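Local coordinates for 1-pyrroline-5-carboxylate dehydrogenase (Thermus thermophilus, PDB 1UZB), which probably catalyses the NAD(P)+-dependent oxidation of the semialdehyde in equilibrium with 1-pyrroline-5-carboxylate to glutamate, as an aldehyde dehydrogenase family enzyme, at residues A[326-331]-A[336-341]; A[402-407]-A[411-416]. One frame throughout, in Å; residues are numbered along the deposited sequence. Where two conformers were deposited one is given.

Contact 1 (A[326-331]-A[336-341])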
loop_
_atom_site.group_PDB
_atom_site.type_symbol
_atom_site.label_atom_id
_atom_site.label_comp_id
_atom_site.label_asym_id
_atom_site.label_seq_id
_atom_site.Cartn_x
_atom_site.Cartn_y
_atom_site.Cartn_z
ATOM N N SER A 326 -41.826 3.405 11.642
ATOM C CA SER A 326 -43.212 3.854 11.724
ATOM C C SER A 326 -44.111 2.889 10.957
ATOM O O SER A 326 -45.338 3.008 10.986
ATOM C CB SER A 326 -43.364 5.278 11.174
ATOM O OG SER A 326 -42.898 5.383 9.842
ATOM N N ARG A 327 -43.496 1.937 10.260
ATOM C CA ARG A 327 -44.239 0.929 9.517
ATOM C C ARG A 327 -43.685 -0.446 9.866
ATOM O O ARG A 327 -42.467 -0.630 9.944
ATOM C CB ARG A 327 -44.121 1.145 8.002
ATOM C CG ARG A 327 -44.719 2.449 7.490
ATOM C CD ARG A 327 -44.673 2.496 5.966
ATOM N NE ARG A 327 -43.299 2.468 5.471
ATOM C CZ ARG A 327 -42.941 2.015 4.273
ATOM N NH1 ARG A 327 -41.662 2.034 3.919
ATOM N NH2 ARG A 327 -43.852 1.531 3.435
ATOM N N LEU A 328 -44.582 -1.398 10.103
ATOM C CA LEU A 328 -44.201 -2.776 10.398
ATOM C C LEU A 328 -44.909 -3.600 9.331
ATOM O O LEU A 328 -46.135 -3.694 9.325
ATOM C CB LEU A 328 -44.668 -3.195 11.796
ATOM C CG LEU A 328 -44.379 -4.657 12.149
ATOM C CD1 LEU A 328 -42.879 -4.933 12.075
ATOM C CD2 LEU A 328 -44.905 -4.954 13.538
ATOM N N ILE A 329 -44.131 -4.159 8.408
ATOM C CA ILE A 329 -44.672 -4.950 7.305
ATOM C C ILE A 329 -44.478 -6.422 7.619
ATOM O O ILE A 329 -43.353 -6.916 7.674
ATOM C CB ILE A 329 -43.958 -4.585 5.986
ATOM C CG1 ILE A 329 -44.116 -3.086 5.713
ATOM C CG2 ILE A 329 -44.539 -5.388 4.831
ATOM C CD1 ILE A 329 -43.241 -2.574 4.588
ATOM N N LEU A 330 -45.585 -7.124 7.830
ATOM C CA LEU A 330 -45.538 -8.535 8.180
ATOM C C LEU A 330 -46.116 -9.442 7.108
ATOM O O LEU A 330 -47.227 -9.208 6.631
ATOM C CB LEU A 330 -46.310 -8.764 9.484
ATOM C CG LEU A 330 -45.898 -7.878 10.666
ATOM C CD1 LEU A 330 -46.837 -8.084 11.851
ATOM C CD2 LEU A 330 -44.464 -8.200 11.054
ATOM N N THR A 331 -45.368 -10.474 6.729
ATOM C CA THR A 331 -45.860 -11.424 5.742
ATOM C C THR A 331 -46.948 -12.216 6.461
ATOM O O THR A 331 -47.001 -12.235 7.691
ATOM C CB THR A 331 -44.741 -12.370 5.248
ATOM O OG1 THR A 331 -44.243 -13.147 6.344
ATOM C CG2 THR A 331 -43.602 -11.566 4.640
ATOM N N GLU A 336 -49.660 -12.737 12.875
ATOM C CA GLU A 336 -50.149 -12.991 14.224
ATOM C C GLU A 336 -49.033 -13.134 15.259
ATOM O O GLU A 336 -49.049 -12.467 16.294
ATOM C CB GLU A 336 -51.045 -14.235 14.233
ATOM C CG GLU A 336 -51.810 -14.465 15.529
ATOM C CD GLU A 336 -50.919 -14.869 16.686
ATOM O OE1 GLU A 336 -50.182 -15.869 16.549
ATOM O OE2 GLU A 336 -50.957 -14.189 17.734
ATOM N N PRO A 337 -48.041 -13.997 14.994
ATOM C CA PRO A 337 -46.953 -14.166 15.965
ATOM C C PRO A 337 -46.198 -12.889 16.331
ATOM O O PRO A 337 -45.936 -12.630 17.507
ATOM C CB PRO A 337 -46.046 -15.202 15.288
ATOM C CG PRO A 337 -46.983 -15.974 14.435
ATOM C CD PRO A 337 -47.830 -14.886 13.839
ATOM N N VAL A 338 -45.850 -12.091 15.331
ATOM C CA VAL A 338 -45.106 -10.871 15.594
ATOM C C VAL A 338 -45.966 -9.770 16.202
ATOM O O VAL A 338 -45.546 -9.109 17.150
ATOM C CB VAL A 338 -44.421 -10.348 14.312
ATOM C CG1 VAL A 338 -43.671 -9.056 14.606
ATOM C CG2 VAL A 338 -43.453 -11.401 13.787
ATOM N N LEU A 339 -47.171 -9.577 15.677
ATOM C CA LEU A 339 -48.034 -8.532 16.209
ATOM C C LEU A 339 -48.388 -8.792 17.667
ATOM O O LEU A 339 -48.391 -7.874 18.481
ATOM C CB LEU A 339 -49.306 -8.399 15.370
ATOM C CG LEU A 339 -50.257 -7.278 15.803
ATOM C CD1 LEU A 339 -49.509 -5.948 15.874
ATOM C CD2 LEU A 339 -51.413 -7.186 14.815
ATOM N N GLU A 340 -48.671 -10.044 18.008
ATOM C CA GLU A 340 -49.012 -10.358 19.386
ATOM C C GLU A 340 -47.838 -10.028 20.308
ATOM O O GLU A 340 -48.028 -9.483 21.392
ATOM C CB GLU A 340 -49.409 -11.835 19.518
ATOM C CG GLU A 340 -48.299 -12.832 19.240
ATOM C CD GLU A 340 -47.755 -13.469 20.504
ATOM O OE1 GLU A 340 -47.310 -12.727 21.405
ATOM O OE2 GLU A 340 -47.772 -14.714 20.598
ATOM N N ARG A 341 -46.623 -10.346 19.869
ATOM C CA ARG A 341 -45.431 -10.071 20.667
ATOM C C ARG A 341 -45.148 -8.574 20.781
ATOM O O ARG A 341 -44.750 -8.088 21.840
ATOM C CB ARG A 341 -44.222 -10.791 20.069
ATOM C CG ARG A 341 -44.241 -12.303 20.288
ATOM C CD ARG A 341 -43.118 -12.989 19.530
ATOM N NE ARG A 341 -42.987 -14.403 19.880
ATOM C CZ ARG A 341 -43.852 -15.351 19.538
ATOM N NH1 ARG A 341 -43.635 -16.605 19.909
ATOM N NH2 ARG A 341 -44.927 -15.056 18.821
#

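Contact 2 (A[402-407]-A[411-416])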
loop_
_atom_site.group_PDB
_atom_site.type_symbol
_atom_site.label_atom_id
_atom_site.label_comp_id
_atom_site.label_asym_id
_atom_site.label_seq_id
_atom_site.Cartn_x
_atom_site.Cartn_y
_atom_site.Cartn_z
ATOM N N THR A 402 -48.645 3.904 20.479
ATOM C CA THR A 402 -49.811 3.614 19.667
ATOM C C THR A 402 -49.548 2.654 18.518
ATOM O O THR A 402 -48.497 2.705 17.876
ATOM C CB THR A 402 -50.375 4.933 19.118
ATOM O OG1 THR A 402 -50.682 5.799 20.218
ATOM C CG2 THR A 402 -51.629 4.693 18.291
ATOM N N VAL A 403 -50.521 1.785 18.259
ATOM C CA VAL A 403 -50.416 0.818 17.177
ATOM C C VAL A 403 -51.709 0.707 16.382
ATOM O O VAL A 403 -52.797 0.563 16.953
ATOM C CB VAL A 403 -50.079 -0.602 17.697
ATOM C CG1 VAL A 403 -49.965 -1.574 16.524
ATOM C CG2 VAL A 403 -48.783 -0.579 18.486
ATOM N N PHE A 404 -51.585 0.805 15.063
ATOM C CA PHE A 404 -52.717 0.635 14.159
ATOM C C PHE A 404 -52.365 -0.591 13.332
ATOM O O PHE A 404 -51.202 -0.773 12.958
ATOM C CB PHE A 404 -52.877 1.814 13.195
ATOM C CG PHE A 404 -53.427 3.063 13.825
ATOM C CD1 PHE A 404 -52.578 4.067 14.274
ATOM C CD2 PHE A 404 -54.803 3.247 13.942
ATOM C CE1 PHE A 404 -53.084 5.241 14.829
ATOM C CE2 PHE A 404 -55.323 4.417 14.498
ATOM C CZ PHE A 404 -54.463 5.416 14.940
ATOM N N THR A 405 -53.343 -1.443 13.049
ATOM C CA THR A 405 -53.059 -2.608 12.226
ATOM C C THR A 405 -54.006 -2.680 11.029
ATOM O O THR A 405 -54.947 -1.887 10.923
ATOM C CB THR A 405 -53.102 -3.916 13.048
ATOM O OG1 THR A 405 -52.525 -4.971 12.272
ATOM C CG2 THR A 405 -54.527 -4.280 13.437
ATOM N N GLU A 406 -53.743 -3.626 10.129
ATOM C CA GLU A 406 -54.523 -3.787 8.899
ATOM C C GLU A 406 -54.562 -2.438 8.173
ATOM O O GLU A 406 -55.568 -2.057 7.573
ATOM C CB GLU A 406 -55.949 -4.267 9.203
ATOM C CG GLU A 406 -56.055 -5.670 9.826
ATOM C CD GLU A 406 -55.664 -6.806 8.884
ATOM O OE1 GLU A 406 -55.584 -6.587 7.657
ATOM O OE2 GLU A 406 -55.453 -7.936 9.377
ATOM N N VAL A 407 -53.444 -1.723 8.223
ATOM C CA VAL A 407 -53.348 -0.418 7.588
ATOM C C VAL A 407 -53.087 -0.517 6.088
ATOM O O VAL A 407 -52.185 -1.235 5.652
ATOM C CB VAL A 407 -52.215 0.421 8.218
ATOM C CG1 VAL A 407 -52.170 1.796 7.574
ATOM C CG2 VAL A 407 -52.423 0.540 9.719
ATOM N N ALA A 411 -52.521 4.539 2.889
ATOM C CA ALA A 411 -53.213 5.369 3.873
ATOM C C ALA A 411 -52.271 6.491 4.297
ATOM O O ALA A 411 -51.050 6.332 4.245
ATOM C CB ALA A 411 -53.597 4.539 5.080
ATOM N N ARG A 412 -52.822 7.621 4.721
ATOM C CA ARG A 412 -51.977 8.728 5.143
ATOM C C ARG A 412 -51.016 8.323 6.263
ATOM O O ARG A 412 -49.853 8.727 6.254
ATOM C CB ARG A 412 -52.833 9.915 5.589
ATOM C CG ARG A 412 -53.687 10.503 4.476
ATOM C CD ARG A 412 -54.358 11.783 4.930
ATOM N NE ARG A 412 -53.376 12.807 5.280
ATOM C CZ ARG A 412 -53.666 13.939 5.914
ATOM N NH1 ARG A 412 -52.706 14.810 6.192
ATOM N NH2 ARG A 412 -54.917 14.200 6.274
ATOM N N ILE A 413 -51.485 7.526 7.224
ATOM C CA ILE A 413 -50.604 7.121 8.315
ATOM C C ILE A 413 -49.537 6.120 7.877
ATOM O O ILE A 413 -48.640 5.790 8.651
ATOM C CB ILE A 413 -51.380 6.531 9.523
ATOM C CG1 ILE A 413 -52.193 5.307 9.106
ATOM C CG2 ILE A 413 -52.260 7.608 10.140
ATOM C CD1 ILE A 413 -52.695 4.493 10.286
ATOM N N ALA A 414 -49.629 5.641 6.640
ATOM C CA ALA A 414 -48.637 4.702 6.115
ATOM C C ALA A 414 -47.729 5.391 5.094
ATOM O O ALA A 414 -46.824 4.770 4.534
ATOM C CB ALA A 414 -49.329 3.507 5.466
ATOM N N GLN A 415 -47.957 6.682 4.872
ATOM C CA GLN A 415 -47.182 7.447 3.900
ATOM C C GLN A 415 -46.545 8.718 4.451
ATOM O O GLN A 415 -45.467 9.119 4.009
ATOM C CB GLN A 415 -48.081 7.846 2.727
ATOM C CG GLN A 415 -48.565 6.695 1.876
ATOM C CD GLN A 415 -47.459 6.109 1.022
ATOM O OE1 GLN A 415 -46.695 6.839 0.394
ATOM N NE2 GLN A 415 -47.377 4.787 0.984
ATOM N N GLU A 416 -47.214 9.355 5.406
ATOM C CA GLU A 416 -46.726 10.612 5.967
ATOM C C GLU A 416 -45.979 10.449 7.285
ATOM O O GLU A 416 -46.366 9.650 8.132
ATOM C CB GLU A 416 -47.908 11.577 6.137
ATOM C CG GLU A 416 -48.736 11.711 4.858
ATOM C CD GLU A 416 -49.941 12.627 4.988
ATOM O OE1 GLU A 416 -50.774 12.630 4.058
ATOM O OE2 GLU A 416 -50.063 13.346 5.997
#

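Contact 1 (A[326-331]-A[336-341])
L328 reaches out from the strand with CD2 and meets V338 CG1 of the helix at 4.4 Å, a loose apolar touch that V310 of helix 303-315 and V425 of strand 422-428 help to enclose. I329, like R327 before it, turns to the other face of the sheet and sets its CD1 over one face of the R327 guanidinium, off centre toward the rim. L330 carries most of the contact. With its CG beside the backbone N (chi1 -53°), the two methyls straddle V338: CD2 sits 3.7 Å from V338 CG1, while CD1 rests 4.3 Å from L339 CB. Cutting the side chain back to an alanine here would probably open a gap beneath the helix, leaving V338 CG1 and L339 CB without their nearest partner on strand 325-331. This is the strand-helix step of an alpha/beta fold: helix 332-346 follows strand 325-331 at once and runs back across the sheet, the segment axes 8.9 Å apart at 145°. On the helix, R341 NH2 donates to P337 O at 2.9 Å, from above the carbonyl plane, and R341 NE pairs with D304. No hydrogen bond joins the two segments; four buried aliphatic side chains make the interface, so shape and burial, with no directional polar link, hold the helix to the strand.

Contact 2 (A[402-407]-A[411-416])
V407 overlaps I413 obliquely, its CG1 lying 3.8 Å from I413 CG1. The same methyl also touches A411 CB and, at 3.9 Å, A414 CB. It thus fits among three side chains of 411-416, part of the connection between neighbouring parallel strands 402-405 and 422-428 in the alpha/beta sheet of this aldehyde dehydrogenase. I413 bridges V407 and F404. Its CG1 stands between the backbone N and the carbonyl carbon (chi1 59°), a crowded position that turns the chain toward the strand and brings CD1 to 3.9 Å from F404 CG. The two side chains cross at about a right angle, and CD1 makes an off-centre CH-pi contact, 4.3 Å from the ring centroid. F404 and V407 can both serve this side because E406, between them, takes a left-handed backbone conformation (phi 53°), which breaks the strand alternation after T405. The loop is held in shape by its own polar groups: A414 N bonds to A411 O, and R412 O accepts from both Q415 N and E416 N. K292 NZ adds bonds to I413 O and E416 O, and E382 takes the N-H of R412. Beyond the apolar patch, R412 grips the E416 carboxylate side-on. NE meets OE1 at 2.9 Å from above the carboxylate plane, whereas NH1 reaches OE2 at 3.0 Å on its syn lone pair, and OE2 is also bonded to the hydroxyl of Y375.

In the fold
Contact 1 and contact 2 lie about 13 Å apart, centre to centre, on the same seven-stranded sheet, where strand 422-428 separates strands 325-331 and 402-405. They use different faces. L328 and L330 look toward helix 332-346, which also packs on V403 and T405; F404 and V407 face loop 411-416, on the side where R327 lies. The two meet directly at two places: L339 CD2 lies 3.6 Å from T405 OG1, and R327 CD packs 3.4 Å from A414 O. R327 also bonds to the carbonyls of V437 and A438. The contacts pack against part of each face; by family likeness, 326-331 probably follows the catalytic cysteine loop, and 411-416 leads into the conserved E-I-F-G-P motif.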